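Local coordinates for protein filamentous hemagglutinin (Bordetella pertussis, PDB 1RWR) that serves as an adhesin of the two-partner secretion pathway, its beta-helical TPS domain probably directing export by the partner transporter, at residues 96-109 with 118-130; 207-219 with 231-243. One frame throughout, in Å; residues are numbered along the deposited sequence.

Contact 1: residues 96-109 with 118-130; sequences GKGADLIIANPNGI and NASNLTLTTGRPS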
loop_
_atom_site.group_PDB
_atom_site.type_symbol
_atom_site.label_atom_id
_atom_site.label_comp_id
_atom_site.label_asym_id
_atom_site.label_seq_id
_atom_site.Cartn_x
_atom_site.Cartn_y
_atom_site.Cartn_z
ATOM N N GLY A 96 -9.316 -17.862 -5.755
ATOM C CA GLY A 96 -10.570 -17.633 -6.476
ATOM C C GLY A 96 -10.451 -16.462 -7.441
ATOM O O GLY A 96 -9.486 -16.327 -8.194
ATOM N N LYS A 97 -11.462 -15.611 -7.445
ATOM C CA LYS A 97 -11.462 -14.444 -8.320
ATOM C C LYS A 97 -10.448 -13.437 -7.791
ATOM O O LYS A 97 -10.427 -13.133 -6.594
ATOM C CB LYS A 97 -12.849 -13.798 -8.375
ATOM C CG LYS A 97 -12.972 -12.531 -9.258
ATOM C CD LYS A 97 -14.277 -11.799 -8.973
ATOM C CE LYS A 97 -14.426 -10.435 -9.733
ATOM N NZ LYS A 97 -13.654 -9.330 -9.089
ATOM N N GLY A 98 -9.624 -12.913 -8.684
ATOM C CA GLY A 98 -8.720 -11.841 -8.313
ATOM C C GLY A 98 -9.472 -10.624 -7.801
ATOM O O GLY A 98 -10.531 -10.265 -8.285
ATOM N N ALA A 99 -8.884 -9.945 -6.834
ATOM C CA ALA A 99 -9.517 -8.765 -6.235
ATOM C C ALA A 99 -8.474 -7.758 -5.769
ATOM O O ALA A 99 -7.309 -8.101 -5.577
ATOM C CB ALA A 99 -10.363 -9.188 -5.060
ATOM N N ASP A 100 -8.881 -6.504 -5.626
ATOM C CA ASP A 100 -8.083 -5.519 -4.909
ATOM C C ASP A 100 -7.949 -5.919 -3.436
ATOM O O ASP A 100 -8.865 -6.490 -2.842
ATOM C CB ASP A 100 -8.754 -4.130 -4.932
ATOM C CG ASP A 100 -8.740 -3.465 -6.309
ATOM O OD1 ASP A 100 -7.986 -3.878 -7.223
ATOM O OD2 ASP A 100 -9.488 -2.498 -6.539
ATOM N N LEU A 101 -6.773 -5.672 -2.877
ATOM C CA LEU A 101 -6.514 -5.860 -1.459
ATOM C C LEU A 101 -6.250 -4.504 -0.836
ATOM O O LEU A 101 -5.449 -3.722 -1.345
ATOM C CB LEU A 101 -5.295 -6.780 -1.199
ATOM C CG LEU A 101 -5.435 -8.237 -1.640
ATOM C CD1 LEU A 101 -4.095 -8.940 -1.398
ATOM C CD2 LEU A 101 -6.564 -8.944 -0.886
ATOM N N ILE A 102 -6.908 -4.251 0.283
ATOM C CA ILE A 102 -6.686 -3.054 1.093
ATOM C C ILE A 102 -6.505 -3.520 2.512
ATOM O O ILE A 102 -7.397 -4.184 3.070
ATOM C CB ILE A 102 -7.905 -2.080 1.030
ATOM C CG1 ILE A 102 -8.299 -1.702 -0.399
ATOM C CG2 ILE A 102 -7.588 -0.838 1.812
ATOM C CD1 ILE A 102 -9.201 -2.672 -1.086
ATOM N N ILE A 103 -5.362 -3.169 3.098
ATOM C CA ILE A 103 -5.052 -3.459 4.493
ATOM C C ILE A 103 -4.966 -2.121 5.232
ATOM O O ILE A 103 -4.135 -1.292 4.940
ATOM C CB ILE A 103 -3.730 -4.253 4.648
ATOM C CG1 ILE A 103 -3.641 -5.498 3.732
ATOM C CG2 ILE A 103 -3.541 -4.650 6.149
ATOM C CD1 ILE A 103 -4.670 -6.446 3.924
ATOM N N ALA A 104 -5.856 -1.911 6.184
ATOM C CA ALA A 104 -5.987 -0.638 6.906
ATOM C C ALA A 104 -5.800 -0.828 8.394
ATOM O O ALA A 104 -6.557 -1.560 9.053
ATOM C CB ALA A 104 -7.350 -0.010 6.619
ATOM N N ASN A 105 -4.810 -0.148 8.959
ATOM C CA ASN A 105 -4.592 -0.195 10.386
ATOM C C ASN A 105 -4.057 1.191 10.849
ATOM O O ASN A 105 -2.891 1.509 10.643
ATOM C CB ASN A 105 -3.628 -1.330 10.744
ATOM C CG ASN A 105 -3.494 -1.502 12.266
ATOM O OD1 ASN A 105 -3.857 -0.582 13.031
ATOM N ND2 ASN A 105 -2.967 -2.631 12.700
ATOM N N PRO A 106 -4.908 2.022 11.430
ATOM C CA PRO A 106 -4.472 3.339 11.898
ATOM C C PRO A 106 -3.329 3.323 12.907
ATOM O O PRO A 106 -2.661 4.329 13.044
ATOM C CB PRO A 106 -5.745 3.951 12.478
ATOM C CG PRO A 106 -6.812 3.327 11.661
ATOM C CD PRO A 106 -6.384 1.879 11.514
ATOM N N ASN A 107 -3.102 2.205 13.559
ATOM C CA ASN A 107 -2.012 2.092 14.529
ATOM C C ASN A 107 -0.644 1.952 13.910
ATOM O O ASN A 107 0.372 2.143 14.581
ATOM C CB ASN A 107 -2.284 0.924 15.442
ATOM C CG ASN A 107 -3.632 1.045 16.116
ATOM O OD1 ASN A 107 -3.900 2.051 16.825
ATOM N ND2 ASN A 107 -4.506 0.096 15.861
ATOM N N GLY A 108 -0.604 1.604 12.621
ATOM C CA GLY A 108 0.642 1.421 11.917
ATOM C C GLY A 108 0.749 0.086 11.213
ATOM O O GLY A 108 0.083 -0.888 11.574
ATOM N N ILE A 109 1.597 0.060 10.187
ATOM C CA ILE A 109 1.924 -1.184 9.497
ATOM C C ILE A 109 3.414 -1.249 9.227
ATOM O O ILE A 109 3.998 -0.270 8.740
ATOM C CB ILE A 109 1.165 -1.276 8.156
ATOM C CG1 ILE A 109 -0.337 -1.107 8.335
ATOM C CG2 ILE A 109 1.528 -2.562 7.452
ATOM C CD1 ILE A 109 -1.067 -1.065 6.993
ATOM N N ASN A 118 -2.472 -13.149 -7.378
ATOM C CA ASN A 118 -3.873 -13.033 -7.757
ATOM C C ASN A 118 -4.578 -11.880 -7.066
ATOM O O ASN A 118 -5.760 -11.898 -6.914
ATOM C CB ASN A 118 -4.640 -14.354 -7.557
ATOM C CG ASN A 118 -5.950 -14.415 -8.363
ATOM O OD1 ASN A 118 -6.028 -13.894 -9.501
ATOM N ND2 ASN A 118 -6.977 -15.039 -7.774
ATOM N N ALA A 119 -3.814 -10.860 -6.659
ATOM C CA ALA A 119 -4.365 -9.578 -6.249
ATOM C C ALA A 119 -4.264 -8.622 -7.436
ATOM O O ALA A 119 -3.225 -8.528 -8.096
ATOM C CB ALA A 119 -3.569 -9.016 -5.062
ATOM N N SER A 120 -5.351 -7.921 -7.733
ATOM C CA SER A 120 -5.352 -6.963 -8.810
ATOM C C SER A 120 -4.447 -5.786 -8.529
ATOM O O SER A 120 -3.788 -5.276 -9.419
ATOM C CB SER A 120 -6.777 -6.419 -8.989
ATOM O OG SER A 120 -7.686 -7.469 -8.921
ATOM N N ASN A 121 -4.537 -5.308 -7.295
ATOM C CA ASN A 121 -3.856 -4.100 -6.797
ATOM C C ASN A 121 -3.740 -4.252 -5.289
ATOM O O ASN A 121 -4.480 -5.039 -4.678
ATOM C CB ASN A 121 -4.663 -2.836 -7.082
ATOM C CG ASN A 121 -4.893 -2.601 -8.560
ATOM O OD1 ASN A 121 -3.951 -2.309 -9.281
ATOM N ND2 ASN A 121 -6.154 -2.765 -9.031
ATOM N N LEU A 122 -2.844 -3.498 -4.669
ATOM C CA LEU A 122 -2.635 -3.550 -3.217
ATOM C C LEU A 122 -2.482 -2.167 -2.640
ATOM O O LEU A 122 -1.654 -1.394 -3.126
ATOM C CB LEU A 122 -1.362 -4.344 -2.859
ATOM C CG LEU A 122 -0.947 -4.468 -1.400
ATOM C CD1 LEU A 122 -2.011 -5.134 -0.509
ATOM C CD2 LEU A 122 0.270 -5.258 -1.261
ATOM N N THR A 123 -3.266 -1.855 -1.606
ATOM C CA THR A 123 -3.151 -0.623 -0.833
ATOM C C THR A 123 -2.883 -0.951 0.633
ATOM O O THR A 123 -3.613 -1.769 1.242
ATOM C CB THR A 123 -4.466 0.111 -0.919
ATOM O OG1 THR A 123 -4.837 0.279 -2.308
ATOM C CG2 THR A 123 -4.429 1.478 -0.254
ATOM N N LEU A 124 -1.836 -0.333 1.194
ATOM C CA LEU A 124 -1.504 -0.418 2.609
ATOM C C LEU A 124 -1.741 0.945 3.195
ATOM O O LEU A 124 -1.199 1.939 2.700
ATOM C CB LEU A 124 -0.051 -0.814 2.794
ATOM C CG LEU A 124 0.336 -2.131 2.150
ATOM C CD1 LEU A 124 1.818 -2.435 2.505
ATOM C CD2 LEU A 124 -0.613 -3.255 2.600
ATOM N N THR A 125 -2.572 1.022 4.224
ATOM C CA THR A 125 -2.994 2.323 4.718
ATOM C C THR A 125 -3.117 2.357 6.237
ATOM O O THR A 125 -3.448 1.358 6.876
ATOM C CB THR A 125 -4.312 2.796 3.985
ATOM O OG1 THR A 125 -4.595 4.145 4.353
ATOM C CG2 THR A 125 -5.508 1.991 4.442
ATOM N N THR A 126 -2.838 3.517 6.823
ATOM C CA THR A 126 -3.245 3.760 8.209
ATOM C C THR A 126 -4.513 4.595 8.276
ATOM O O THR A 126 -4.896 5.032 9.361
ATOM C CB THR A 126 -2.152 4.453 9.020
ATOM O OG1 THR A 126 -1.864 5.747 8.437
ATOM C CG2 THR A 126 -0.896 3.645 8.952
ATOM N N GLY A 127 -5.183 4.787 7.149
ATOM C CA GLY A 127 -6.497 5.430 7.147
ATOM C C GLY A 127 -7.618 4.584 7.715
ATOM O O GLY A 127 -7.613 3.342 7.597
ATOM N N ARG A 128 -8.585 5.249 8.355
ATOM C CA ARG A 128 -9.804 4.604 8.756
ATOM C C ARG A 128 -10.762 4.549 7.553
ATOM O O ARG A 128 -11.088 5.583 6.986
ATOM C CB ARG A 128 -10.442 5.375 9.910
ATOM C CG ARG A 128 -11.715 4.814 10.372
ATOM C CD ARG A 128 -11.551 3.455 10.997
ATOM N NE ARG A 128 -10.870 3.476 12.309
ATOM C CZ ARG A 128 -10.212 2.453 12.817
ATOM N NH1 ARG A 128 -10.077 1.291 12.125
ATOM N NH2 ARG A 128 -9.668 2.579 14.015
ATOM N N PRO A 129 -11.213 3.357 7.170
ATOM C CA PRO A 129 -12.078 3.247 5.986
ATOM C C PRO A 129 -13.495 3.686 6.244
ATOM O O PRO A 129 -14.023 3.384 7.300
ATOM C CB PRO A 129 -12.102 1.765 5.665
ATOM C CG PRO A 129 -11.252 1.108 6.675
ATOM C CD PRO A 129 -10.910 2.048 7.748
ATOM N N SER A 130 -14.064 4.387 5.286
ATOM C CA SER A 130 -15.512 4.583 5.197
ATOM C C SER A 130 -15.964 3.898 3.924
ATOM O O SER A 130 -15.525 4.284 2.839
ATOM C CB SER A 130 -15.819 6.067 5.139
ATOM O OG SER A 130 -15.718 6.599 6.444
HETATM O O HOH W 1 -7.885 -14.150 -11.312
#

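Contact 2: residues 207-219 with 231-243; sequences ARGAAAGAYAIDG and TLVSSDSGLGVRQ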
loop_
_atom_site.group_PDB
_atom_site.type_symbol
_atom_site.label_atom_id
_atom_site.label_comp_id
_atom_site.label_asym_id
_atom_site.label_seq_id
_atom_site.Cartn_x
_atom_site.Cartn_y
_atom_site.Cartn_z
ATOM N N ALA A 207 -3.958 16.144 15.452
ATOM C CA ALA A 207 -2.590 16.501 15.712
ATOM C C ALA A 207 -1.817 16.552 14.409
ATOM O O ALA A 207 -2.281 16.087 13.373
ATOM C CB ALA A 207 -1.966 15.465 16.632
ATOM N N ARG A 208 -0.655 17.182 14.489
ATOM C CA ARG A 208 0.310 17.166 13.398
ATOM C C ARG A 208 0.881 15.766 13.174
ATOM O O ARG A 208 0.780 14.851 14.012
ATOM C CB ARG A 208 1.402 18.172 13.672
ATOM C CG ARG A 208 2.365 17.689 14.709
ATOM C CD ARG A 208 3.339 18.742 15.137
ATOM N NE ARG A 208 4.434 18.082 15.828
ATOM C CZ ARG A 208 5.377 18.710 16.495
ATOM N NH1 ARG A 208 5.378 20.022 16.590
ATOM N NH2 ARG A 208 6.324 17.991 17.065
ATOM N N GLY A 209 1.393 15.561 11.971
ATOM C CA GLY A 209 2.039 14.313 11.639
ATOM C C GLY A 209 3.416 14.286 12.276
ATOM O O GLY A 209 3.852 13.264 12.755
ATOM N N ALA A 210 4.076 15.437 12.242
ATOM C CA ALA A 210 5.408 15.637 12.804
ATOM C C ALA A 210 5.650 17.142 12.808
ATOM O O ALA A 210 4.820 17.908 12.321
ATOM C CB ALA A 210 6.454 14.922 11.969
ATOM N N ALA A 211 6.794 17.550 13.314
ATOM C CA ALA A 211 7.190 18.961 13.311
ATOM C C ALA A 211 7.489 19.508 11.934
ATOM O O ALA A 211 7.899 18.785 11.040
ATOM C CB ALA A 211 8.415 19.152 14.175
ATOM N N ALA A 212 7.341 20.826 11.802
ATOM C CA ALA A 212 7.792 21.524 10.615
ATOM C C ALA A 212 9.248 21.126 10.296
ATOM O O ALA A 212 10.084 21.002 11.191
ATOM C CB ALA A 212 7.671 23.003 10.830
ATOM N N GLY A 213 9.521 20.840 9.028
ATOM C CA GLY A 213 10.840 20.394 8.602
ATOM C C GLY A 213 11.151 18.908 8.752
ATOM O O GLY A 213 12.169 18.439 8.236
ATOM N N ALA A 214 10.331 18.170 9.497
ATOM C CA ALA A 214 10.494 16.725 9.603
ATOM C C ALA A 214 9.990 16.147 8.287
ATOM O O ALA A 214 9.398 16.869 7.470
ATOM C CB ALA A 214 9.757 16.157 10.823
ATOM N N TYR A 215 10.280 14.859 8.060
ATOM C CA TYR A 215 10.009 14.230 6.799
ATOM C C TYR A 215 8.769 13.363 6.893
ATOM O O TYR A 215 8.760 12.409 7.644
ATOM C CB TYR A 215 11.217 13.380 6.381
ATOM C CG TYR A 215 12.393 14.263 6.161
ATOM C CD1 TYR A 215 12.392 15.166 5.133
ATOM C CD2 TYR A 215 13.468 14.236 7.025
ATOM C CE1 TYR A 215 13.467 16.022 4.919
ATOM C CE2 TYR A 215 14.547 15.077 6.828
ATOM C CZ TYR A 215 14.530 15.977 5.784
ATOM O OH TYR A 215 15.593 16.814 5.601
ATOM N N ALA A 216 7.728 13.699 6.138
ATOM C CA ALA A 216 6.532 12.880 6.053
ATOM C C ALA A 216 6.758 11.576 5.283
ATOM O O ALA A 216 6.132 10.550 5.583
ATOM C CB ALA A 216 5.434 13.679 5.385
ATOM N N ILE A 217 7.644 11.632 4.298
ATOM C CA ILE A 217 8.146 10.445 3.588
ATOM C C ILE A 217 9.644 10.523 3.778
ATOM O O ILE A 217 10.264 11.562 3.467
ATOM C CB ILE A 217 7.798 10.459 2.085
ATOM C CG1 ILE A 217 6.278 10.495 1.902
ATOM C CG2 ILE A 217 8.446 9.270 1.379
ATOM C CD1 ILE A 217 5.774 10.659 0.497
ATOM N N ASP A 218 10.225 9.460 4.289
ATOM C CA ASP A 218 11.657 9.394 4.482
ATOM C C ASP A 218 12.177 8.065 3.999
ATOM O O ASP A 218 11.934 7.057 4.613
ATOM C CB ASP A 218 11.960 9.605 5.960
ATOM C CG ASP A 218 13.402 9.902 6.228
ATOM O OD1 ASP A 218 14.204 9.985 5.291
ATOM O OD2 ASP A 218 13.808 10.030 7.412
ATOM N N GLY A 219 12.839 8.090 2.842
ATOM C CA GLY A 219 13.459 6.912 2.258
ATOM C C GLY A 219 14.974 6.997 2.362
ATOM O O GLY A 219 15.556 8.009 2.050
ATOM N N THR A 231 4.751 7.944 -7.906
ATOM C CA THR A 231 4.215 9.173 -7.391
ATOM C C THR A 231 4.445 9.225 -5.882
ATOM O O THR A 231 4.070 8.295 -5.176
ATOM C CB THR A 231 2.737 9.234 -7.670
ATOM O OG1 THR A 231 2.521 9.154 -9.087
ATOM C CG2 THR A 231 2.146 10.575 -7.218
ATOM N N LEU A 232 5.054 10.312 -5.415
ATOM C CA LEU A 232 5.229 10.602 -3.998
ATOM C C LEU A 232 4.543 11.907 -3.663
ATOM O O LEU A 232 4.815 12.937 -4.296
ATOM C CB LEU A 232 6.711 10.641 -3.603
ATOM C CG LEU A 232 7.641 9.498 -4.095
ATOM C CD1 LEU A 232 9.088 9.850 -3.717
ATOM C CD2 LEU A 232 7.268 8.178 -3.532
ATOM N N VAL A 233 3.646 11.857 -2.687
ATOM C CA VAL A 233 2.836 12.982 -2.315
ATOM C C VAL A 233 2.876 13.151 -0.795
ATOM O O VAL A 233 2.685 12.189 -0.065
ATOM C CB VAL A 233 1.373 12.809 -2.770
ATOM C CG1 VAL A 233 0.494 13.937 -2.176
ATOM C CG2 VAL A 233 1.274 12.760 -4.298
ATOM N N SER A 234 3.110 14.385 -0.345
ATOM C CA SER A 234 3.062 14.758 1.052
ATOM C C SER A 234 2.202 16.010 1.123
ATOM O O SER A 234 2.490 17.007 0.453
ATOM C CB SER A 234 4.471 15.065 1.552
ATOM O OG SER A 234 4.447 15.528 2.876
ATOM N N SER A 235 1.124 15.952 1.879
ATOM C CA SER A 235 0.175 17.052 1.877
ATOM C C SER A 235 0.231 17.966 3.119
ATOM O O SER A 235 -0.293 19.090 3.061
ATOM C CB SER A 235 -1.235 16.481 1.601
ATOM O OG SER A 235 -1.529 15.634 2.635
ATOM N N ASP A 236 0.874 17.546 4.208
ATOM C CA ASP A 236 0.920 18.387 5.431
ATOM C C ASP A 236 1.882 19.566 5.253
ATOM O O ASP A 236 3.047 19.379 4.896
ATOM C CB ASP A 236 1.340 17.610 6.669
ATOM C CG ASP A 236 0.320 16.558 7.100
ATOM O OD1 ASP A 236 -0.836 16.564 6.570
ATOM O OD2 ASP A 236 0.600 15.724 7.974
ATOM N N SER A 237 1.410 20.780 5.542
ATOM C CA SER A 237 2.228 21.976 5.337
ATOM C C SER A 237 3.510 21.905 6.180
ATOM O O SER A 237 3.499 21.572 7.371
ATOM C CB SER A 237 1.440 23.234 5.681
ATOM O OG SER A 237 2.248 24.398 5.546
ATOM N N GLY A 238 4.632 22.166 5.533
ATOM C CA GLY A 238 5.891 22.250 6.246
ATOM C C GLY A 238 6.652 20.952 6.372
ATOM O O GLY A 238 7.778 20.951 6.876
ATOM N N LEU A 239 6.064 19.835 5.949
ATOM C CA LEU A 239 6.737 18.528 6.121
ATOM C C LEU A 239 7.410 18.144 4.811
ATOM O O LEU A 239 6.919 18.497 3.753
ATOM C CB LEU A 239 5.742 17.444 6.549
ATOM C CG LEU A 239 5.462 17.419 8.051
ATOM C CD1 LEU A 239 4.730 18.677 8.470
ATOM C CD2 LEU A 239 4.680 16.260 8.536
ATOM N N GLY A 240 8.517 17.403 4.895
ATOM C CA GLY A 240 9.340 17.136 3.731
ATOM C C GLY A 240 9.156 15.776 3.131
ATOM O O GLY A 240 8.666 14.856 3.778
ATOM N N VAL A 241 9.538 15.644 1.871
ATOM C CA VAL A 241 9.755 14.365 1.248
ATOM C C VAL A 241 11.246 14.191 1.039
ATOM O O VAL A 241 11.848 14.955 0.302
ATOM C CB VAL A 241 9.086 14.285 -0.135
ATOM C CG1 VAL A 241 9.433 12.953 -0.816
ATOM C CG2 VAL A 241 7.606 14.450 -0.007
ATOM N N ARG A 242 11.819 13.221 1.717
ATOM C CA ARG A 242 13.211 12.852 1.539
ATOM C C ARG A 242 13.232 11.436 1.009
ATOM O O ARG A 242 12.718 10.510 1.630
ATOM C CB ARG A 242 13.997 12.920 2.826
ATOM C CG ARG A 242 15.484 12.549 2.608
ATOM C CD ARG A 242 16.374 12.922 3.748
ATOM N NE ARG A 242 15.981 12.284 5.001
ATOM C CZ ARG A 242 16.568 12.522 6.162
ATOM N NH1 ARG A 242 17.567 13.386 6.228
ATOM N NH2 ARG A 242 16.147 11.908 7.262
ATOM N N GLN A 243 13.857 11.256 -0.127
ATOM C CA GLN A 243 13.945 9.941 -0.734
ATOM C C GLN A 243 15.308 9.819 -1.363
ATOM O O GLN A 243 15.512 10.262 -2.507
ATOM C CB GLN A 243 12.831 9.751 -1.772
ATOM C CG GLN A 243 12.851 8.417 -2.618
ATOM C CD GLN A 243 13.110 7.072 -1.869
ATOM O OE1 GLN A 243 14.047 6.941 -1.092
ATOM N NE2 GLN A 243 12.318 6.055 -2.175
HETATM O O HOH W 2 1.873 17.225 9.908
#

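Contact 1: residues 96-109 with 118-130
Strands 99-104 and 121-125 run side by side in the same direction, their axes 4.8 Å apart at closest approach and 9° from parallel. From Leu101 to Asn105 the backbone bonds follow the parallel pattern, each odd residue of the first strand using its groups on successive odd residues of the second: Leu101 N donates to Asn121 O, Leu101 O accepts from Thr123 N at 2.9 Å, and the sequence ends with Asn105 N on Thr125 O. Leu101, Ile103, Leu122 and Leu124 share one face. There Leu122 CD1 lies 3.7 Å from Leu101 CB, put there by a CG anti to its backbone N (chi1 178°), and Leu124 CD2 rests against Ile103 CB and CG1. Such stacking of like residues on successive coils is the hallmark of the right-handed parallel beta-helix of TPS domains, and strand 159-164 extends the apolar face, Phe160 touching Leu122 and Leu124. On the other face Asp100 and Asn121 point the same way, carboxylate and amide planes 58° apart; Asn121 ND2 reaches Asp100 OD1 at 2.8 Å, on the syn side but tilted from the carboxylate plane. Ala104 CB and Thr125 CG2 are tightly packed at 3.5 Å, while Thr125 OG1 receives Gly127 N in an ST turn and also bonds to Val163 O. Past the end of strand 99-104, Pro106 CG sits over the centre of the Arg128 guanidinium, 3.6 Å above its plane, and Arg128 NH1 pairs with Glu79.

Contact 2: residues 207-219 with 231-243
Gly219 N donates to Arg242 O at 2.7 Å, and the side chain of Arg242 turns back to grip Asp218 side-on, one nitrogen to each carboxylate oxygen: Arg242 NE to Asp218 OD1 at 2.9 Å and Arg242 NH2 to Asp218 OD2 at 3.0 Å. The second bond is the straighter (171°) and meets its oxygen on the syn side but tilted out of the carboxylate plane, whereas NE comes from above that plane. Both oxygens lie close to the guanidinium plane, so the salt bridge fixes the rotation of that group. Arg242 reaches it with CG anti to the backbone N and a bend at chi3 (59°), which lays the guanidinium against the CE2 side of the Tyr215 ring, Arg242 CZ 3.3 Å from Tyr215 CE2 and the planes 27° apart. Nearer the backbone, Arg242 CB makes a CH-pi contact 3.9 Å from the ring centroid, while Gly240 meets the ring at its edge.

Backbone bonds of the parallel type join the two strands. Gly240 N donates to Ala214 O; the successive amides of Ala216 and Ile217 both turn to Gly240 O, each bond weak, while the register moves on by one, from Tyr215-Gly240 to Ile217-Val241: a beta bulge. Beyond it Arg242 N bonds to Ile217 O. On the inward face Ile217 CD1 approaches Val233 O and Leu232 CB, and Ala216 CB meets Leu239 CB at 4.0 Å. A water joins Gly209 N to Asp236 OD2, which also pairs with Arg165. Strands 215-219 and 240-243 are neighbours on successive coils of a parallel beta-helix; 231-234 belongs to another face, joined to 240-243 by the corner turn 236-239.

Overall arrangement
Contact 1 and contact 2 lie in series along one beta-helix, their centres about 22 Å apart and their nearest atoms about 10 Å apart, without touching. They are joined through a long parallel sheet: strands 99-104 and 119-125 of contact 1 are neighbours in it, and strand 229-234 of contact 2 follows after strands 159-164 and 183-188. The strand pair of contact 2, 215-219 with 240-243, belongs instead to a second parallel sheet of the helix, which also holds strand 109-111, reached just after the turn of contact 1. Contact 1 is buried, its centre about 7 Å from the centre of the chain; contact 2, about 17 Å from it, is only partly buried.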